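Local coordinates for putative GGDEF domain protein (Pseudomonas aeruginosa, PDB 7E6G) that probably catalyses the magnesium-dependent condensation of two GTP molecules into cyclic di-GMP, releasing two diphosphates, as a diguanylate cyclase of the GGDEF family, at residues 41-44 / 45-48; 142-145 / 146-150; 229-232 / 233-236. One frame throughout, in Å; residues are numbered along the deposited sequence.

Contact 1: 41-44 / 45-48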
# COMPACT_ATOMS: atom_id res chain seq x y z
N LEU A 41 46.99 -30.97 -3.12
CA LEU A 41 46.06 -30.48 -4.12
C LEU A 41 44.65 -30.98 -3.83
O LEU A 41 43.67 -30.23 -3.97
CB LEU A 41 46.50 -30.90 -5.52
CG LEU A 41 45.93 -30.09 -6.68
CD1 LEU A 41 45.99 -28.60 -6.36
CD2 LEU A 41 46.66 -30.38 -7.96
N VAL A 42 44.54 -32.25 -3.43
CA VAL A 42 43.22 -32.78 -3.09
C VAL A 42 42.64 -32.03 -1.90
O VAL A 42 41.45 -31.68 -1.87
CB VAL A 42 43.32 -34.30 -2.84
CG1 VAL A 42 42.09 -34.82 -2.13
CG2 VAL A 42 43.51 -35.03 -4.15
N ARG A 43 43.48 -31.75 -0.90
CA ARG A 43 43.06 -30.98 0.26
C ARG A 43 42.54 -29.60 -0.15
O ARG A 43 41.50 -29.14 0.35
CB ARG A 43 44.23 -30.89 1.24
CG ARG A 43 44.15 -29.88 2.40
CD ARG A 43 42.78 -29.74 3.07
NE ARG A 43 42.12 -30.99 3.42
CZ ARG A 43 42.54 -31.84 4.36
NH1 ARG A 43 41.86 -32.95 4.59
NH2 ARG A 43 43.64 -31.57 5.06
N LEU A 44 43.23 -28.95 -1.08
CA LEU A 44 42.80 -27.63 -1.54
C LEU A 44 41.46 -27.71 -2.26
O LEU A 44 40.55 -26.89 -2.02
CB LEU A 44 43.89 -27.04 -2.44
CG LEU A 44 45.11 -26.30 -1.83
CD1 LEU A 44 45.61 -26.90 -0.50
CD2 LEU A 44 46.28 -26.23 -2.83
N GLU A 45 41.22 -28.65 -3.09
CA GLU A 45 40.00 -28.80 -3.76
C GLU A 45 38.91 -29.15 -2.86
O GLU A 45 37.87 -28.78 -3.08
CB GLU A 45 40.15 -29.76 -4.86
CG GLU A 45 40.94 -29.13 -5.94
CD GLU A 45 41.49 -30.07 -6.96
OE1 GLU A 45 42.21 -29.62 -7.83
OE2 GLU A 45 41.19 -31.25 -6.91
N ARG A 46 39.19 -29.88 -1.85
CA ARG A 46 38.21 -30.21 -0.90
C ARG A 46 37.80 -29.02 -0.17
O ARG A 46 36.74 -28.92 0.14
CB ARG A 46 38.67 -31.32 0.06
CG ARG A 46 37.57 -32.15 0.70
CD ARG A 46 37.93 -32.99 1.92
NE ARG A 46 38.33 -34.35 1.63
CZ ARG A 46 39.58 -34.76 1.70
NH1 ARG A 46 40.52 -33.91 2.06
NH2 ARG A 46 39.92 -36.00 1.41
N ILE A 47 38.68 -28.13 0.13
CA ILE A 47 38.33 -26.99 0.86
C ILE A 47 37.35 -26.19 0.13
O ILE A 47 36.49 -25.71 0.66
CB ILE A 47 39.53 -26.11 1.14
CG1 ILE A 47 40.38 -26.70 2.21
CG2 ILE A 47 39.10 -24.84 1.74
CD1 ILE A 47 41.69 -26.06 2.43
N ALA A 48 37.54 -26.04 -1.12
CA ALA A 48 36.72 -25.34 -1.96
C ALA A 48 35.44 -25.89 -2.16
O ALA A 48 34.65 -25.20 -2.44
CB ALA A 48 37.38 -25.25 -3.25

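Contact 2: 142-145 / 146-150. With G2P (phosphomethylphosphonic acid guanylate ester), chain H.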
# COMPACT_ATOMS: atom_id res chain seq x y z
N PHE A 142 -47.04 33.50 -19.63
CA PHE A 142 -47.93 32.84 -20.59
C PHE A 142 -47.41 31.46 -21.00
O PHE A 142 -47.63 31.01 -22.13
CB PHE A 142 -48.17 33.72 -21.82
CG PHE A 142 -48.74 35.09 -21.49
CD1 PHE A 142 -49.95 35.22 -20.82
CD2 PHE A 142 -48.05 36.24 -21.84
CE1 PHE A 142 -50.48 36.47 -20.52
CE2 PHE A 142 -48.57 37.49 -21.55
CZ PHE A 142 -49.78 37.60 -20.88
N PHE A 143 -46.71 30.77 -20.10
CA PHE A 143 -46.19 29.45 -20.41
C PHE A 143 -47.30 28.47 -20.80
O PHE A 143 -47.09 27.58 -21.63
CB PHE A 143 -45.41 28.91 -19.22
CG PHE A 143 -44.53 27.75 -19.57
CD1 PHE A 143 -43.62 27.86 -20.62
CD2 PHE A 143 -44.62 26.55 -18.87
CE1 PHE A 143 -42.82 26.79 -20.96
CE2 PHE A 143 -43.82 25.48 -19.20
CZ PHE A 143 -42.92 25.59 -20.25
N LYS A 144 -48.41 28.59 -20.27
CA LYS A 144 -49.45 27.79 -20.56
C LYS A 144 -49.80 27.87 -22.01
O LYS A 144 -50.21 26.94 -22.47
CB LYS A 144 -50.46 28.33 -19.70
CG LYS A 144 -51.61 27.52 -19.49
CD LYS A 144 -52.09 27.83 -18.16
CE LYS A 144 -53.45 27.25 -18.00
NZ LYS A 144 -53.69 26.99 -16.56
N GLN A 145 -49.69 29.01 -22.70
CA GLN A 145 -49.86 29.07 -24.15
C GLN A 145 -48.84 28.20 -24.86
O GLN A 145 -49.16 27.53 -25.85
CB GLN A 145 -49.76 30.51 -24.65
CG GLN A 145 -51.08 31.22 -24.74
CD GLN A 145 -51.82 30.96 -26.05
OE1 GLN A 145 -51.79 29.85 -26.62
NE2 GLN A 145 -52.47 32.02 -26.55
N VAL A 146 -47.59 28.19 -24.37
CA VAL A 146 -46.60 27.31 -24.96
C VAL A 146 -47.10 25.88 -24.88
O VAL A 146 -47.13 25.15 -25.89
CB VAL A 146 -45.24 27.47 -24.26
CG1 VAL A 146 -44.24 26.52 -24.87
CG2 VAL A 146 -44.74 28.90 -24.38
N ASN A 147 -47.54 25.46 -23.70
CA ASN A 147 -47.92 24.06 -23.54
C ASN A 147 -49.17 23.72 -24.34
O ASN A 147 -49.28 22.63 -24.91
CB ASN A 147 -48.11 23.74 -22.07
CG ASN A 147 -46.80 23.71 -21.31
OD1 ASN A 147 -45.82 23.10 -21.74
ND2 ASN A 147 -46.77 24.40 -20.19
N ASP A 148 -50.10 24.66 -24.44
CA ASP A 148 -51.37 24.39 -25.09
C ASP A 148 -51.23 24.39 -26.60
O ASP A 148 -51.90 23.60 -27.28
CB ASP A 148 -52.42 25.42 -24.65
CG ASP A 148 -52.83 25.24 -23.18
OD1 ASP A 148 -52.61 24.14 -22.60
OD2 ASP A 148 -53.38 26.19 -22.58
N THR A 149 -50.35 25.22 -27.15
CA THR A 149 -50.17 25.27 -28.59
C THR A 149 -49.19 24.21 -29.10
O THR A 149 -49.41 23.62 -30.17
CB THR A 149 -49.68 26.66 -29.00
OG1 THR A 149 -50.63 27.64 -28.57
CG2 THR A 149 -49.52 26.74 -30.49
N TRP A 150 -48.11 23.93 -28.38
CA TRP A 150 -47.09 23.05 -28.92
C TRP A 150 -46.86 21.80 -28.09
O TRP A 150 -46.00 20.98 -28.45
CB TRP A 150 -45.77 23.82 -29.09
CG TRP A 150 -45.84 24.89 -30.15
CD1 TRP A 150 -45.83 24.70 -31.50
CD2 TRP A 150 -45.93 26.30 -29.94
NE1 TRP A 150 -45.91 25.91 -32.15
CE2 TRP A 150 -45.97 26.91 -31.21
CE3 TRP A 150 -46.00 27.11 -28.80
CZ2 TRP A 150 -46.08 28.29 -31.36
CZ3 TRP A 150 -46.09 28.48 -28.96
CH2 TRP A 150 -46.12 29.06 -30.23
PG G2P H . -48.44 33.86 -16.12
O1G G2P H . -47.42 34.05 -15.32
O2G G2P H . -48.28 34.43 -17.28
O3G G2P H . -49.64 34.07 -15.58
O3B G2P H . -48.33 32.34 -16.28
PB G2P H . -48.91 31.14 -17.11
O1B G2P H . -47.83 30.66 -17.64
O2B G2P H . -49.89 31.43 -17.95
C3A G2P H . -49.63 29.94 -16.09
PA G2P H . -48.99 29.34 -14.70
O1A G2P H . -50.21 29.74 -14.18
O2A G2P H . -47.86 30.22 -14.80
O5' G2P H . -48.99 28.09 -15.51
C5' G2P H . -47.80 27.50 -16.03
C4' G2P H . -48.05 26.14 -16.59
O4' G2P H . -46.93 25.52 -16.29
C3' G2P H . -48.93 25.41 -15.73
O3' G2P H . -50.07 25.13 -16.46
C2' G2P H . -48.12 24.21 -15.44
O2' G2P H . -48.78 23.01 -15.46
C1' G2P H . -47.18 24.25 -16.51
N9 G2P H . -46.03 23.48 -16.23
C8 G2P H . -45.63 23.34 -15.01
N7 G2P H . -44.57 22.61 -14.95
C5 G2P H . -44.25 22.29 -16.13
C6 G2P H . -43.25 21.58 -16.59
O6 G2P H . -42.41 21.08 -15.92
N1 G2P H . -43.15 21.40 -17.95
C2 G2P H . -44.09 21.94 -18.74
N2 G2P H . -43.97 21.77 -19.95
N3 G2P H . -45.08 22.64 -18.22
C4 G2P H . -45.16 22.84 -16.93

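Contact 3: 229-232 / 233-236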
# COMPACT_ATOMS: atom_id res chain seq x y z
N GLU A 229 -32.66 42.25 -2.10
CA GLU A 229 -31.41 42.04 -1.39
C GLU A 229 -31.69 41.41 -0.03
O GLU A 229 -32.71 41.68 0.61
CB GLU A 229 -30.67 43.35 -1.17
CG GLU A 229 -29.24 43.16 -0.81
CD GLU A 229 -28.55 44.48 -0.63
OE1 GLU A 229 -27.39 44.49 -0.16
OE2 GLU A 229 -29.16 45.51 -1.01
N HIS A 230 -30.78 40.56 0.40
CA HIS A 230 -30.94 39.99 1.73
C HIS A 230 -30.69 41.06 2.79
O HIS A 230 -29.61 41.65 2.85
CB HIS A 230 -30.00 38.83 1.94
CG HIS A 230 -30.01 38.37 3.35
ND1 HIS A 230 -31.15 37.88 3.95
CD2 HIS A 230 -29.05 38.39 4.31
CE1 HIS A 230 -30.88 37.58 5.21
NE2 HIS A 230 -29.62 37.89 5.45
N ARG A 231 -31.68 41.27 3.66
CA ARG A 231 -31.56 42.18 4.79
C ARG A 231 -31.08 41.41 6.02
O ARG A 231 -31.72 40.44 6.43
CB ARG A 231 -32.90 42.86 5.06
CG ARG A 231 -33.46 43.53 3.80
CD ARG A 231 -34.88 44.10 3.99
NE ARG A 231 -35.42 44.61 2.73
CZ ARG A 231 -36.64 45.13 2.59
NH1 ARG A 231 -37.47 45.22 3.63
NH2 ARG A 231 -37.02 45.57 1.39
N ILE A 232 -29.96 41.83 6.61
CA ILE A 232 -29.36 41.07 7.70
C ILE A 232 -30.26 41.10 8.94
O ILE A 232 -30.95 42.09 9.22
CB ILE A 232 -27.94 41.59 8.02
CG1 ILE A 232 -26.99 41.30 6.85
CG2 ILE A 232 -27.39 40.95 9.29
CD1 ILE A 232 -25.61 41.92 7.01
N GLY A 233 -30.27 39.99 9.68
CA GLY A 233 -31.19 39.85 10.79
C GLY A 233 -32.52 39.29 10.37
O GLY A 233 -33.53 39.53 11.05
N GLU A 234 -32.55 38.56 9.28
CA GLU A 234 -33.76 38.08 8.64
C GLU A 234 -33.47 36.69 8.11
O GLU A 234 -32.36 36.41 7.66
CB GLU A 234 -34.16 39.05 7.55
CG GLU A 234 -35.12 38.56 6.51
CD GLU A 234 -35.33 39.62 5.43
OE1 GLU A 234 -36.36 40.34 5.52
OE2 GLU A 234 -34.46 39.73 4.53
N THR A 235 -34.45 35.80 8.22
CA THR A 235 -34.26 34.44 7.76
C THR A 235 -34.31 34.37 6.24
O THR A 235 -34.90 35.24 5.58
CB THR A 235 -35.32 33.53 8.38
OG1 THR A 235 -34.81 32.20 8.43
CG2 THR A 235 -36.61 33.57 7.55
N TYR A 236 -33.65 33.35 5.67
CA TYR A 236 -33.63 33.21 4.21
C TYR A 236 -35.04 33.04 3.64
O TYR A 236 -35.28 33.39 2.48
CB TYR A 236 -32.74 32.03 3.79
CG TYR A 236 -33.23 30.65 4.20
CD1 TYR A 236 -34.19 29.97 3.46
CD2 TYR A 236 -32.72 30.02 5.33
CE1 TYR A 236 -34.63 28.71 3.85
CE2 TYR A 236 -33.16 28.77 5.72
CZ TYR A 236 -34.11 28.13 4.99
OH TYR A 236 -34.54 26.88 5.38

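Contact 1: 41-44 / 45-48
Glu45 and Leu41 sit one helical turn apart, joined first through the backbone: Glu45 N donates to Leu41 O at 3.0 Å. The Glu45 chain, extended beyond CG, then runs back over the same carbonyl. Its CG lies 3.5 Å from Leu41 O, and OE1 ends 3.9 Å from Leu41 CG, the branch point of the leucine. Arg46 N bonds to Val42 O in the same i to i+4 pattern. The Arg46 chain leaves with CG trans to the backbone N (chi1 -155°) and bends at chi3, which brings its guanidinium back over Val42, whose CG1 lies over one face of it. Arg46 NH1 also comes within 3.0 Å of Arg43 NH1; both are donors and no bond joins them. The two guanidinium planes are turned 53° apart. Their charges are probably balanced by the chain of another protein, where an acidic side chain takes Arg43 in salt bridges and Arg46 finds a long, weak ion pair. All eight residues belong to the long helix 27-102, which pairs here with a second subunit: Leu44 packs on Leu44 and Leu41 on Gln40 of that copy. Ile47 N bonds to Arg43 O and makes a weak hydrogen bond to Leu44 O. Its side chain reaches back too, CG1 resting 3.3 Å from Arg43 O and CD1 3.9 Å from Arg43 CD, which the bend of the arginine at chi2 (39°) has placed beside the isoleucine. Ile47 also touches Leu44 of the second subunit. Ala48 N makes the last of the four i to i+4 bonds, a longer one of 3.3 Å, to Leu44 O, while its CB lies beside that oxygen.

Contact 2: 142-145 / 146-150
Phe143 and Asn147, one turn apart, are joined by backbone and side chain alike. Among the backbone bonds, Asn147 N donates to Phe143 O, Asp148 N to Lys144 O and Thr149 N to Gln145 O. Gln145 O accepts a second bond, from Thr149 OG1 at 3.1 Å, and the two donors reach it from opposite faces of the carbonyl plane. With OG1 beside its own backbone N (chi1 -58°), the threonine hydroxyl is turned back toward the preceding turn.

Side-chain packing centres on the Phe143 ring. Its CD1 lies 4.0 Å from Val146 CB. The Asn147 amide meets the ring obliquely, ND2 3.3 Å from Phe143 CE2, with the two planes 81° apart. Val158 and Leu159 of helix 152-168 also touch this ring. Lys144 and Asp148 run alongside each other, pointing the same way, but their charged ends remain apart.

Polar bonds to the GTP analogue come from the backbone at the helix start and from the Asn147 side chain one turn on. Asn147 OD1 accepts a nearly straight bond (173°) from guanine N2 at 2.9 Å, while Asn147 ND2 makes a weak one to N3, so one amide reads two neighbouring atoms of the base. Guanine N3 also lies at the edge of the Phe143 ring. Phosphate oxygen O2G accepts from Phe142 N at 2.8 Å. Oxygen O1B takes weak bonds from Phe143 N and from Lys144 N. Phe142 holds the N-cap position; the phosphates therefore lie at the helix N-terminus, whose dipole would probably favour their negative charge. Asp156, Arg178 and Arg255 bind the same ligand, and the magnesium ion, held by Asp139, Val140 and Glu182, lies close to Phe143. Together these features form the nucleotide pocket of a GGDEF domain, with helix 143-150 following the metal-binding strand.

Contact 3: 229-232 / 233-236
The backbone of 229-232 leaves its strand extended and reverses at Gly233, whose positive phi (88°) is a conformation open to glycine, which has no CB to press on Ile232 O. Glu234 is again extended, which returns the chain alongside Arg231. The carboxylate of Glu234 bridges the turn: Arg231 N donates to Glu234 OE2 at 3.3 Å, approaching from above the carboxylate plane (35° out of it). The glutamate places CG trans to its backbone N (chi1 162°), and the extended chain carries the acid back to this amide; on the way Glu234 CB passes 3.0 Å from Arg231 O. Glu234 OE2 also rests 3.5 Å from Arg231 CB. Arg231 itself stretches out past the acid, and Arg242, on helix 236-252, takes the other carboxylate oxygen in a salt bridge.

His230 slides past Glu234 in the opposite direction, its ring edge turned to the glutamate backbone. His230 CE1 lies 3.1 Å from Glu234 O, near the ring plane, while ND1 is hydrogen-bonded to Thr239 OG1. The ring stacks on Tyr133, and Asn123 and Ser126 of helix 112-128 also touch it. The loop thus links the end of strand 223-229 to the start of helix 236-252, with Thr235 at the N-cap position of that helix.

Contact 1 stands far out on the long helix 27-102, its centre about 108 Å from that of contact 2 and about 100 Å from that of contact 3, across the centre of the chain from both. Contacts 2 and 3 both belong to the GGDEF domain but do not touch: their centres are about 36 Å apart and their nearest atoms about 24 Å. The nucleotide analogue is bound at contact 2, whose Phe143 side chain is about 5 Å from the magnesium ion; contacts 1 and 3 lie away from this site. Contacts 1 and 3 each meet the second subunit.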